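Local coordinates for putative PII-like nitrogen regulatory protein (Shewanella baltica, PDB 3CE8) that is of unknown function but, as a putative PII-like protein of the DUF3240 family seen as a trimer, may act in nitrogen regulation, at residues Glu23-Ile34 / Asn104-Ile113; Ile38-Leu48 / Lys80-Ala88. One frame throughout, in Å; residues are numbered along the deposited sequence. Where two conformers were deposited one is given.

Both contacts belong to one antiparallel sheet whose strands run in the order 50-60, 74-86, 23-31, 106-112, and their centres lie about 10 Å apart. Contact 1 pairs strand 23-31 with strand 106-112, at one outer side of the sheet within the chain; contact 2 lays helix 35-42 and the turns after it over strand 74-86. In sequence, both segments of contact 2 fall between those of contact 1, and helix 35-42 directly follows strand 23-31. That strand also pairs with 74-86, Leu26 O lying 2.8 Å from Ile83 N, a probable hydrogen bond. The two contacts thus join parts of the ferredoxin-like core of a putative PII-like subunit, and both reach the third subunit of the trimer.

Contact 1: residues Glu23-Ile34 / Asn104-Ile113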
loop_
_atom_site.group_PDB
_atom_site.type_symbol
_atom_site.label_atom_id
_atom_site.label_comp_id
_atom_site.label_asym_id
_atom_site.label_seq_id
_atom_site.Cartn_x
_atom_site.Cartn_y
_atom_site.Cartn_z
ATOM N N GLU A 23 -0.356 5.227 15.834
ATOM C CA GLU A 23 -0.489 5.710 14.432
ATOM C C GLU A 23 -1.023 4.581 13.600
ATOM O O GLU A 23 -0.683 3.404 13.779
ATOM C CB GLU A 23 0.817 6.177 13.781
ATOM C CG GLU A 23 1.371 7.467 14.342
ATOM C CD GLU A 23 0.545 8.690 13.994
ATOM O OE1 GLU A 23 0.167 8.847 12.814
ATOM O OE2 GLU A 23 0.313 9.516 14.899
ATOM N N GLN A 24 -1.884 4.954 12.683
ATOM C CA GLN A 24 -2.480 3.982 11.788
ATOM C C GLN A 24 -2.714 4.646 10.435
ATOM O O GLN A 24 -2.744 5.861 10.336
ATOM C CB GLN A 24 -3.747 3.400 12.410
ATOM C CG GLN A 24 -4.769 4.428 12.765
ATOM C CD GLN A 24 -6.010 3.828 13.402
ATOM O OE1 GLN A 24 -5.929 2.796 14.090
ATOM N NE2 GLN A 24 -7.182 4.490 13.182
ATOM N N LEU A 25 -2.823 3.831 9.404
ATOM C CA LEU A 25 -2.965 4.323 8.040
ATOM C C LEU A 25 -4.380 4.193 7.490
ATOM O O LEU A 25 -4.913 3.116 7.439
ATOM C CB LEU A 25 -1.989 3.539 7.135
ATOM C CG LEU A 25 -1.785 4.033 5.709
ATOM C CD1 LEU A 25 -1.059 5.375 5.776
ATOM C CD2 LEU A 25 -1.039 2.984 4.828
ATOM N N LEU A 26 -4.994 5.296 7.115
ATOM C CA LEU A 26 -6.293 5.228 6.439
ATOM C C LEU A 26 -6.061 5.187 4.960
ATOM O O LEU A 26 -5.331 6.008 4.417
ATOM C CB LEU A 26 -7.177 6.442 6.744
ATOM C CG LEU A 26 -8.482 6.564 5.952
ATOM C CD1 LEU A 26 -9.491 5.471 6.294
ATOM C CD2 LEU A 26 -9.037 7.915 6.300
ATOM N N VAL A 27 -6.620 4.166 4.336
ATOM C CA VAL A 27 -6.577 4.027 2.869
ATOM C C VAL A 27 -8.001 4.175 2.394
ATOM O O VAL A 27 -8.934 3.520 2.882
ATOM C CB VAL A 27 -6.027 2.685 2.367
ATOM C CG1 VAL A 27 -6.105 2.657 0.837
ATOM C CG2 VAL A 27 -4.597 2.483 2.876
ATOM N N LEU A 28 -8.136 5.075 1.440
ATOM C CA LEU A 28 -9.443 5.519 0.913
ATOM C C LEU A 28 -9.438 5.524 -0.607
ATOM O O LEU A 28 -8.564 6.127 -1.220
ATOM C CB LEU A 28 -9.700 6.932 1.469
ATOM C CG LEU A 28 -10.900 7.729 0.981
ATOM C CD1 LEU A 28 -12.226 7.114 1.429
ATOM C CD2 LEU A 28 -10.745 9.140 1.511
ATOM N N ILE A 29 -10.383 4.794 -1.195
ATOM C CA ILE A 29 -10.514 4.691 -2.658
ATOM C C ILE A 29 -11.665 5.589 -3.069
ATOM O O ILE A 29 -12.830 5.216 -2.977
ATOM C CB ILE A 29 -10.737 3.234 -3.134
ATOM C CG1 ILE A 29 -9.651 2.325 -2.554
ATOM C CG2 ILE A 29 -10.740 3.139 -4.635
ATOM C CD1 ILE A 29 -8.267 2.883 -2.732
ATOM N N ALA A 30 -11.278 6.777 -3.526
ATOM C CA ALA A 30 -12.161 7.883 -3.874
ATOM C C ALA A 30 -12.329 8.066 -5.353
ATOM O O ALA A 30 -11.424 7.864 -6.168
ATOM C CB ALA A 30 -11.624 9.179 -3.265
ATOM N N GLN A 31 -13.513 8.519 -5.695
ATOM C CA GLN A 31 -13.837 8.756 -7.100
ATOM C C GLN A 31 -13.135 10.033 -7.490
ATOM O O GLN A 31 -12.915 10.898 -6.668
ATOM C CB GLN A 31 -15.344 8.823 -7.296
ATOM C CG GLN A 31 -16.077 7.821 -6.386
ATOM C CD GLN A 31 -17.482 7.550 -6.830
ATOM O OE1 GLN A 31 -17.724 7.303 -8.016
ATOM N NE2 GLN A 31 -18.424 7.556 -5.879
ATOM N N ASN A 32 -12.742 10.115 -8.746
ATOM C CA ASN A 32 -11.943 11.253 -9.234
ATOM C C ASN A 32 -12.591 12.619 -9.077
ATOM O O ASN A 32 -11.895 13.621 -8.960
ATOM C CB ASN A 32 -11.465 11.041 -10.684
ATOM C CG ASN A 32 -10.324 10.005 -10.780
ATOM O OD1 ASN A 32 -9.541 9.818 -9.836
ATOM N ND2 ASN A 32 -10.219 9.349 -11.930
ATOM N N ASP A 33 -13.913 12.644 -9.005
ATOM C CA ASP A 33 -14.651 13.917 -8.902
ATOM C C ASP A 33 -14.627 14.578 -7.505
ATOM O O ASP A 33 -14.667 15.811 -7.390
ATOM C CB ASP A 33 -16.081 13.805 -9.471
ATOM C CG ASP A 33 -16.921 12.753 -8.780
ATOM O OD1 ASP A 33 -16.510 12.263 -7.704
ATOM O OD2 ASP A 33 -18.001 12.421 -9.319
ATOM N N ILE A 34 -14.522 13.773 -6.456
ATOM C CA ILE A 34 -14.505 14.325 -5.073
ATOM C C ILE A 34 -13.083 14.406 -4.558
ATOM O O ILE A 34 -12.841 14.673 -3.384
ATOM C CB ILE A 34 -15.366 13.537 -4.041
ATOM C CG1 ILE A 34 -14.912 12.074 -3.959
ATOM C CG2 ILE A 34 -16.829 13.669 -4.356
ATOM C CD1 ILE A 34 -15.499 11.282 -2.783
ATOM N N ASN A 104 -21.035 10.414 -2.899
ATOM C CA ASN A 104 -20.073 9.553 -3.622
ATOM C C ASN A 104 -19.396 8.569 -2.706
ATOM O O ASN A 104 -18.325 8.851 -2.210
ATOM C CB ASN A 104 -18.953 10.374 -4.252
ATOM C CG ASN A 104 -19.443 11.329 -5.276
ATOM O OD1 ASN A 104 -20.034 12.363 -4.945
ATOM N ND2 ASN A 104 -19.165 11.025 -6.542
ATOM N N PRO A 105 -20.001 7.405 -2.497
ATOM C CA PRO A 105 -19.394 6.460 -1.588
ATOM C C PRO A 105 -17.988 6.077 -1.934
ATOM O O PRO A 105 -17.629 5.933 -3.094
ATOM C CB PRO A 105 -20.322 5.261 -1.644
ATOM C CG PRO A 105 -21.688 5.869 -2.028
ATOM C CD PRO A 105 -21.360 7.010 -2.923
ATOM N N CYS A 106 -17.210 5.965 -0.870
ATOM C CA CYS A 106 -15.796 5.611 -0.934
ATOM C C CYS A 106 -15.389 4.468 -0.048
ATOM O O CYS A 106 -15.610 4.478 1.150
ATOM C CB CYS A 106 -14.930 6.819 -0.595
ATOM S SG CYS A 106 -15.159 8.047 -1.918
ATOM N N ARG A 107 -14.784 3.473 -0.663
ATOM C CA ARG A 107 -14.260 2.359 0.102
ATOM C C ARG A 107 -13.083 2.806 0.911
ATOM O O ARG A 107 -12.336 3.692 0.518
ATOM C CB ARG A 107 -13.861 1.175 -0.762
ATOM C CG ARG A 107 -14.966 0.157 -0.845
ATOM C CD ARG A 107 -14.425 -1.204 -1.286
ATOM N NE ARG A 107 -15.103 -2.290 -0.585
ATOM C CZ ARG A 107 -14.707 -2.730 0.610
ATOM N NH1 ARG A 107 -13.650 -2.160 1.215
ATOM N NH2 ARG A 107 -15.377 -3.723 1.199
ATOM N N TYR A 108 -12.954 2.218 2.086
ATOM C CA TYR A 108 -11.785 2.513 2.899
ATOM C C TYR A 108 -11.406 1.365 3.785
ATOM O O TYR A 108 -12.169 0.431 4.009
ATOM C CB TYR A 108 -12.008 3.735 3.789
ATOM C CG TYR A 108 -12.842 3.425 5.015
ATOM C CD1 TYR A 108 -14.207 3.347 4.939
ATOM C CD2 TYR A 108 -12.254 3.195 6.239
ATOM C CE1 TYR A 108 -14.991 3.047 6.063
ATOM C CE2 TYR A 108 -13.019 2.892 7.366
ATOM C CZ TYR A 108 -14.385 2.819 7.275
ATOM O OH TYR A 108 -15.160 2.519 8.384
ATOM N N TRP A 109 -10.170 1.449 4.227
ATOM C CA TRP A 109 -9.636 0.530 5.217
ATOM C C TRP A 109 -8.530 1.179 6.019
ATOM O O TRP A 109 -7.978 2.171 5.625
ATOM C CB TRP A 109 -9.259 -0.845 4.656
ATOM C CG TRP A 109 -8.263 -0.837 3.613
ATOM C CD1 TRP A 109 -6.915 -0.978 3.756
ATOM C CD2 TRP A 109 -8.515 -0.716 2.210
ATOM N NE1 TRP A 109 -6.294 -0.923 2.502
ATOM C CE2 TRP A 109 -7.254 -0.751 1.546
ATOM C CE3 TRP A 109 -9.685 -0.559 1.446
ATOM C CZ2 TRP A 109 -7.130 -0.638 0.171
ATOM C CZ3 TRP A 109 -9.559 -0.448 0.058
ATOM C CH2 TRP A 109 -8.284 -0.491 -0.560
ATOM N N ILE A 110 -8.341 0.659 7.226
ATOM C CA ILE A 110 -7.381 1.202 8.201
ATOM C C ILE A 110 -6.459 0.093 8.580
ATOM O O ILE A 110 -6.880 -1.026 8.880
ATOM C CB ILE A 110 -8.081 1.768 9.491
ATOM C CG1 ILE A 110 -9.133 2.848 9.119
ATOM C CG2 ILE A 110 -7.032 2.319 10.431
ATOM C CD1 ILE A 110 -9.803 3.498 10.282
HETATM N N MSE A 111 -5.175 0.393 8.503
HETATM C CA MSE A 111 -4.146 -0.613 8.755
HETATM C C MSE A 111 -3.233 -0.170 9.843
HETATM O O MSE A 111 -2.992 1.015 10.016
HETATM C CB MSE A 111 -3.308 -0.824 7.510
HETATM C CG MSE A 111 -4.183 -0.926 6.293
HETATM SE SE MSE A 111 -3.245 -1.353 4.685
HETATM C CE MSE A 111 -2.784 -3.142 5.150
ATOM N N PRO A 112 -2.711 -1.134 10.576
ATOM C CA PRO A 112 -1.804 -0.784 11.617
ATOM C C PRO A 112 -0.431 -0.501 11.083
ATOM O O PRO A 112 -0.008 -1.038 10.034
ATOM C CB PRO A 112 -1.786 -2.036 12.483
ATOM C CG PRO A 112 -2.070 -3.135 11.550
ATOM C CD PRO A 112 -2.924 -2.582 10.470
ATOM N N ILE A 113 0.221 0.385 11.831
ATOM C CA ILE A 113 1.604 0.845 11.627
ATOM C C ILE A 113 2.410 0.503 12.855
ATOM O O ILE A 113 2.028 0.860 13.953
ATOM C CB ILE A 113 1.687 2.360 11.508
ATOM C CG1 ILE A 113 1.004 2.823 10.235
ATOM C CG2 ILE A 113 3.147 2.801 11.549
ATOM C CD1 ILE A 113 1.271 1.909 9.095
HETATM O O HOH W 1 -1.307 1.000 14.596
#
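Chi1 of 60° sets Trp109 CG between its own backbone N and carbonyl carbon, and the indole swings over Val27, whose CG1 stands anti to the backbone N (177°). CG1 consequently sits over one face of the indole near its rim, 3.5 Å from Trp109 CZ2, while Val27 CB makes a CH-pi contact with the five-membered ring. Farther along, Ile29 CG1 reaches Trp109 CH2 at 3.7 Å. An alanine here removes the indole, which would probably open a gap beside Val27 and Ile29 on that face of the sheet. Beneath these side chains the strands run antiparallel, their axes at 170°, central strand 23-31 paired with the edge strand 106-112 of a ferredoxin-like βαββαβ fold; beyond 106-110 a strand of the second subunit continues the sheet. Val27 is gripped twice: its N gives a nearly straight bond to Trp109 O (2.7 Å), almost along the C=O axis, and its O accepts from Trp109 N (2.8 Å). Leu25 and Met111 (selenomethionine) form the next hydrogen-bonded pair. On the other face, Leu26 CD1 meets Tyr108 CD2 at 3.6 Å, and Leu28 CD1 presses on Cys106 CB. Gln24 CD lies 3.5 Å from Ile110 CG2; Gln24 NE2 is bonded to Gln90 and His85. Tyr108 OH pairs with Gln115 of the second subunit. A water bridges Glu23 O and Ile113 N.

Contact 2: residues Ile38-Leu48 / Lys80-Ala88; sequences IVDTLIELEFL and KFEIMHPAA. With EDO (1,2-ethanediol), chain D; EDO (1,2-ethanediol), chain E.
Phe81 receives three side chains of the 38-48 segment on its ring. Ile38 CG2 stands over the centre of one face, 3.8 Å from the Phe81 centroid and 13° off the normal, a CH-pi contact, whereas Val39 CG2 comes in the ring plane at the edge, 3.7 Å from Phe81 CE2. Leu42 completes the group, its CD1 3.9 Å from Phe81 CD2. With CG anti to the carbonyl carbon (chi1 -65°), Leu42 also reaches tip to tip toward Ile83, Leu42 CD2 meeting Ile83 CD1 at 3.8 Å. Beyond the helix, Leu48 CD2 settles between Ile83 CG2 (3.5 Å) and His85 CB, and Pro86 CD lies against Phe47. No hydrogen bond crosses between the segments, so the evidence is for apolar packing alone. Two successive type I turns, Leu42 to Leu45 and Leu45 to Leu48, carry the chain from the helix, past the end of 80-86, toward strand 50-60. The His85 ring is fixed by ND1, which donates in the ring plane to Ile83 O at 2.9 Å, and by NE2, bonded to Gln24. Around this layer, Val100 of helix 90-100 flanks Ile38, Phe51 and Leu53 of strand 50-60 back Leu42 and Phe81, and strand 23-31 pairs with 74-86 beneath.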
loop_
_atom_site.group_PDB
_atom_site.type_symbol
_atom_site.label_atom_id
_atom_site.label_comp_id
_atom_site.label_asym_id
_atom_site.label_seq_id
_atom_site.Cartn_x
_atom_site.Cartn_y
_atom_site.Cartn_z
ATOM N N ILE A 38 -11.716 16.161 -1.143
ATOM C CA ILE A 38 -11.089 15.350 -0.119
ATOM C C ILE A 38 -9.782 16.026 0.290
ATOM O O ILE A 38 -9.426 16.090 1.465
ATOM C CB ILE A 38 -10.815 13.901 -0.557
ATOM C CG1 ILE A 38 -12.108 13.097 -0.617
ATOM C CG2 ILE A 38 -9.886 13.195 0.444
ATOM C CD1 ILE A 38 -11.913 11.651 -1.054
ATOM N N VAL A 39 -9.072 16.541 -0.693
ATOM C CA VAL A 39 -7.781 17.179 -0.429
ATOM C C VAL A 39 -8.013 18.374 0.476
ATOM O O VAL A 39 -7.275 18.618 1.420
ATOM C CB VAL A 39 -7.079 17.580 -1.746
ATOM C CG1 VAL A 39 -5.969 18.648 -1.522
ATOM C CG2 VAL A 39 -6.546 16.333 -2.412
ATOM N N ASP A 40 -9.102 19.065 0.201
ATOM C CA ASP A 40 -9.457 20.274 0.926
ATOM C C ASP A 40 -9.753 19.992 2.370
ATOM O O ASP A 40 -9.438 20.775 3.259
ATOM C CB ASP A 40 -10.683 20.947 0.307
ATOM C CG ASP A 40 -10.363 21.666 -1.009
ATOM O OD1 ASP A 40 -9.170 21.837 -1.337
ATOM O OD2 ASP A 40 -11.309 22.074 -1.710
ATOM N N THR A 41 -10.344 18.837 2.601
ATOM C CA THR A 41 -10.749 18.454 3.949
ATOM C C THR A 41 -9.531 18.115 4.763
ATOM O O THR A 41 -9.384 18.542 5.907
ATOM C CB THR A 41 -11.647 17.227 3.934
ATOM O OG1 THR A 41 -12.928 17.599 3.424
ATOM C CG2 THR A 41 -11.806 16.650 5.333
ATOM N N LEU A 42 -8.629 17.390 4.113
ATOM C CA LEU A 42 -7.463 16.832 4.775
ATOM C C LEU A 42 -6.512 17.916 5.173
ATOM O O LEU A 42 -5.961 17.895 6.275
ATOM C CB LEU A 42 -6.743 15.818 3.872
ATOM C CG LEU A 42 -7.542 14.562 3.532
ATOM C CD1 LEU A 42 -6.906 13.759 2.432
ATOM C CD2 LEU A 42 -7.726 13.726 4.813
ATOM N N ILE A 43 -6.338 18.883 4.276
ATOM C CA ILE A 43 -5.338 19.957 4.500
ATOM C C ILE A 43 -5.754 20.803 5.681
ATOM O O ILE A 43 -4.935 21.523 6.262
ATOM C CB ILE A 43 -5.059 20.913 3.266
ATOM C CG1 ILE A 43 -6.336 21.627 2.839
ATOM C CG2 ILE A 43 -4.416 20.178 2.088
ATOM C CD1 ILE A 43 -6.095 22.715 1.840
ATOM N N GLU A 44 -7.009 20.653 6.072
ATOM C CA GLU A 44 -7.573 21.520 7.105
ATOM C C GLU A 44 -7.541 20.861 8.487
ATOM O O GLU A 44 -7.744 21.481 9.525
ATOM C CB GLU A 44 -8.989 21.896 6.689
ATOM C CG GLU A 44 -9.322 23.274 7.066
ATOM C CD GLU A 44 -8.332 24.273 6.432
ATOM O OE1 GLU A 44 -8.242 24.315 5.177
ATOM O OE2 GLU A 44 -7.647 25.017 7.185
ATOM N N LEU A 45 -7.262 19.575 8.466
ATOM C CA LEU A 45 -7.188 18.759 9.678
ATOM C C LEU A 45 -5.780 18.880 10.297
ATOM O O LEU A 45 -4.774 18.409 9.728
ATOM C CB LEU A 45 -7.581 17.306 9.378
ATOM C CG LEU A 45 -9.057 17.072 8.993
ATOM C CD1 LEU A 45 -9.339 15.639 8.506
ATOM C CD2 LEU A 45 -9.995 17.443 10.158
ATOM N N GLU A 46 -5.740 19.540 11.461
ATOM C CA GLU A 46 -4.489 19.834 12.235
ATOM C C GLU A 46 -3.702 18.659 12.766
ATOM O O GLU A 46 -2.527 18.762 13.072
ATOM C CB GLU A 46 -4.742 20.759 13.445
ATOM C CG GLU A 46 -4.600 22.220 13.122
ATOM C CD GLU A 46 -4.924 23.101 14.319
ATOM O OE1 GLU A 46 -5.773 22.693 15.158
ATOM O OE2 GLU A 46 -4.357 24.216 14.408
ATOM N N PHE A 47 -4.362 17.544 12.901
ATOM C CA PHE A 47 -3.729 16.378 13.499
ATOM C C PHE A 47 -3.037 15.568 12.432
ATOM O O PHE A 47 -2.414 14.574 12.735
ATOM C CB PHE A 47 -4.732 15.537 14.314
ATOM C CG PHE A 47 -5.971 15.120 13.543
ATOM C CD1 PHE A 47 -5.931 14.052 12.660
ATOM C CD2 PHE A 47 -7.173 15.801 13.722
ATOM C CE1 PHE A 47 -7.059 13.683 11.960
ATOM C CE2 PHE A 47 -8.311 15.433 13.029
ATOM C CZ PHE A 47 -8.258 14.380 12.142
ATOM N N LEU A 48 -3.161 16.023 11.188
ATOM C CA LEU A 48 -2.516 15.370 10.015
ATOM C C LEU A 48 -1.234 16.150 9.637
ATOM O O LEU A 48 -1.246 17.378 9.530
ATOM C CB LEU A 48 -3.444 15.302 8.800
ATOM C CG LEU A 48 -4.758 14.525 8.873
ATOM C CD1 LEU A 48 -5.488 14.642 7.532
ATOM C CD2 LEU A 48 -4.510 13.101 9.253
ATOM N N LYS A 80 -6.426 6.976 -4.982
ATOM C CA LYS A 80 -6.111 6.307 -3.738
ATOM C C LYS A 80 -5.261 7.195 -2.852
ATOM O O LYS A 80 -4.095 7.545 -3.143
ATOM C CB LYS A 80 -5.410 4.973 -4.003
ATOM C CG LYS A 80 -4.998 4.141 -2.779
ATOM C CD LYS A 80 -4.023 3.036 -3.235
ATOM C CE LYS A 80 -3.464 2.148 -2.154
ATOM N NZ LYS A 80 -2.394 1.235 -2.691
ATOM N N PHE A 81 -5.915 7.520 -1.748
ATOM C CA PHE A 81 -5.368 8.340 -0.686
ATOM C C PHE A 81 -4.872 7.455 0.426
ATOM O O PHE A 81 -5.493 6.456 0.772
ATOM C CB PHE A 81 -6.447 9.247 -0.064
ATOM C CG PHE A 81 -6.875 10.430 -0.936
ATOM C CD1 PHE A 81 -7.902 10.304 -1.856
ATOM C CD2 PHE A 81 -6.277 11.676 -0.785
ATOM C CE1 PHE A 81 -8.289 11.383 -2.617
ATOM C CE2 PHE A 81 -6.656 12.747 -1.561
ATOM C CZ PHE A 81 -7.660 12.610 -2.467
ATOM N N GLU A 82 -3.738 7.844 0.974
ATOM C CA GLU A 82 -3.184 7.203 2.162
ATOM C C GLU A 82 -2.873 8.291 3.167
ATOM O O GLU A 82 -2.125 9.240 2.880
ATOM C CB GLU A 82 -1.956 6.358 1.835
ATOM C CG GLU A 82 -2.309 5.154 0.989
ATOM C CD GLU A 82 -1.196 4.134 0.856
ATOM O OE1 GLU A 82 -0.062 4.333 1.339
ATOM O OE2 GLU A 82 -1.484 3.088 0.276
ATOM N N ILE A 83 -3.502 8.135 4.328
ATOM C CA ILE A 83 -3.478 9.115 5.405
ATOM C C ILE A 83 -3.126 8.555 6.780
ATOM O O ILE A 83 -3.908 7.910 7.470
ATOM C CB ILE A 83 -4.858 9.805 5.501
ATOM C CG1 ILE A 83 -5.288 10.274 4.107
ATOM C CG2 ILE A 83 -4.866 10.968 6.526
ATOM C CD1 ILE A 83 -6.748 10.202 3.940
HETATM N N MSE A 84 -1.892 8.823 7.136
HETATM C CA MSE A 84 -1.351 8.457 8.432
HETATM C C MSE A 84 -1.967 9.432 9.421
HETATM O O MSE A 84 -2.019 10.647 9.182
HETATM C CB MSE A 84 0.180 8.561 8.473
HETATM C CG MSE A 84 0.773 8.052 9.770
HETATM SE SE MSE A 84 0.715 6.131 9.811
HETATM C CE MSE A 84 1.693 5.788 8.174
ATOM N N HIS A 85 -2.449 8.877 10.521
ATOM C CA HIS A 85 -3.096 9.646 11.553
ATOM C C HIS A 85 -3.095 8.909 12.881
ATOM O O HIS A 85 -3.015 7.685 12.911
ATOM C CB HIS A 85 -4.553 9.894 11.144
ATOM C CG HIS A 85 -5.376 8.638 11.059
ATOM N ND1 HIS A 85 -5.315 7.776 9.975
ATOM C CD2 HIS A 85 -6.262 8.092 11.927
ATOM C CE1 HIS A 85 -6.120 6.745 10.192
ATOM N NE2 HIS A 85 -6.702 6.907 11.369
ATOM N N PRO A 86 -3.185 9.658 13.984
ATOM C CA PRO A 86 -3.312 9.019 15.274
ATOM C C PRO A 86 -4.661 8.309 15.441
ATOM O O PRO A 86 -5.724 8.832 15.090
ATOM C CB PRO A 86 -3.202 10.183 16.273
ATOM C CG PRO A 86 -2.966 11.449 15.474
ATOM C CD PRO A 86 -3.290 11.131 14.049
ATOM N N ALA A 87 -4.584 7.120 16.006
ATOM C CA ALA A 87 -5.748 6.284 16.240
ATOM C C ALA A 87 -6.805 7.050 17.013
ATOM O O ALA A 87 -8.007 6.858 16.831
ATOM C CB ALA A 87 -5.340 4.978 17.007
ATOM N N ALA A 88 -6.333 7.974 17.827
ATOM C CA ALA A 88 -7.210 8.762 18.722
ATOM C C ALA A 88 -8.127 9.729 17.965
ATOM O O ALA A 88 -9.134 10.189 18.493
ATOM C CB ALA A 88 -6.385 9.555 19.721
HETATM C C1 EDO D . -11.858 19.780 8.151
HETATM O O1 EDO D . -11.874 20.158 6.770
HETATM C C2 EDO D . -11.207 20.791 9.103
HETATM O O2 EDO D . -11.769 20.623 10.401
HETATM C C1 EDO E . 1.039 9.004 4.476
HETATM O O1 EDO E . 0.994 9.262 3.068
HETATM C C2 EDO E . 1.680 10.156 5.230
HETATM O O2 EDO E . 0.527 10.718 5.825
#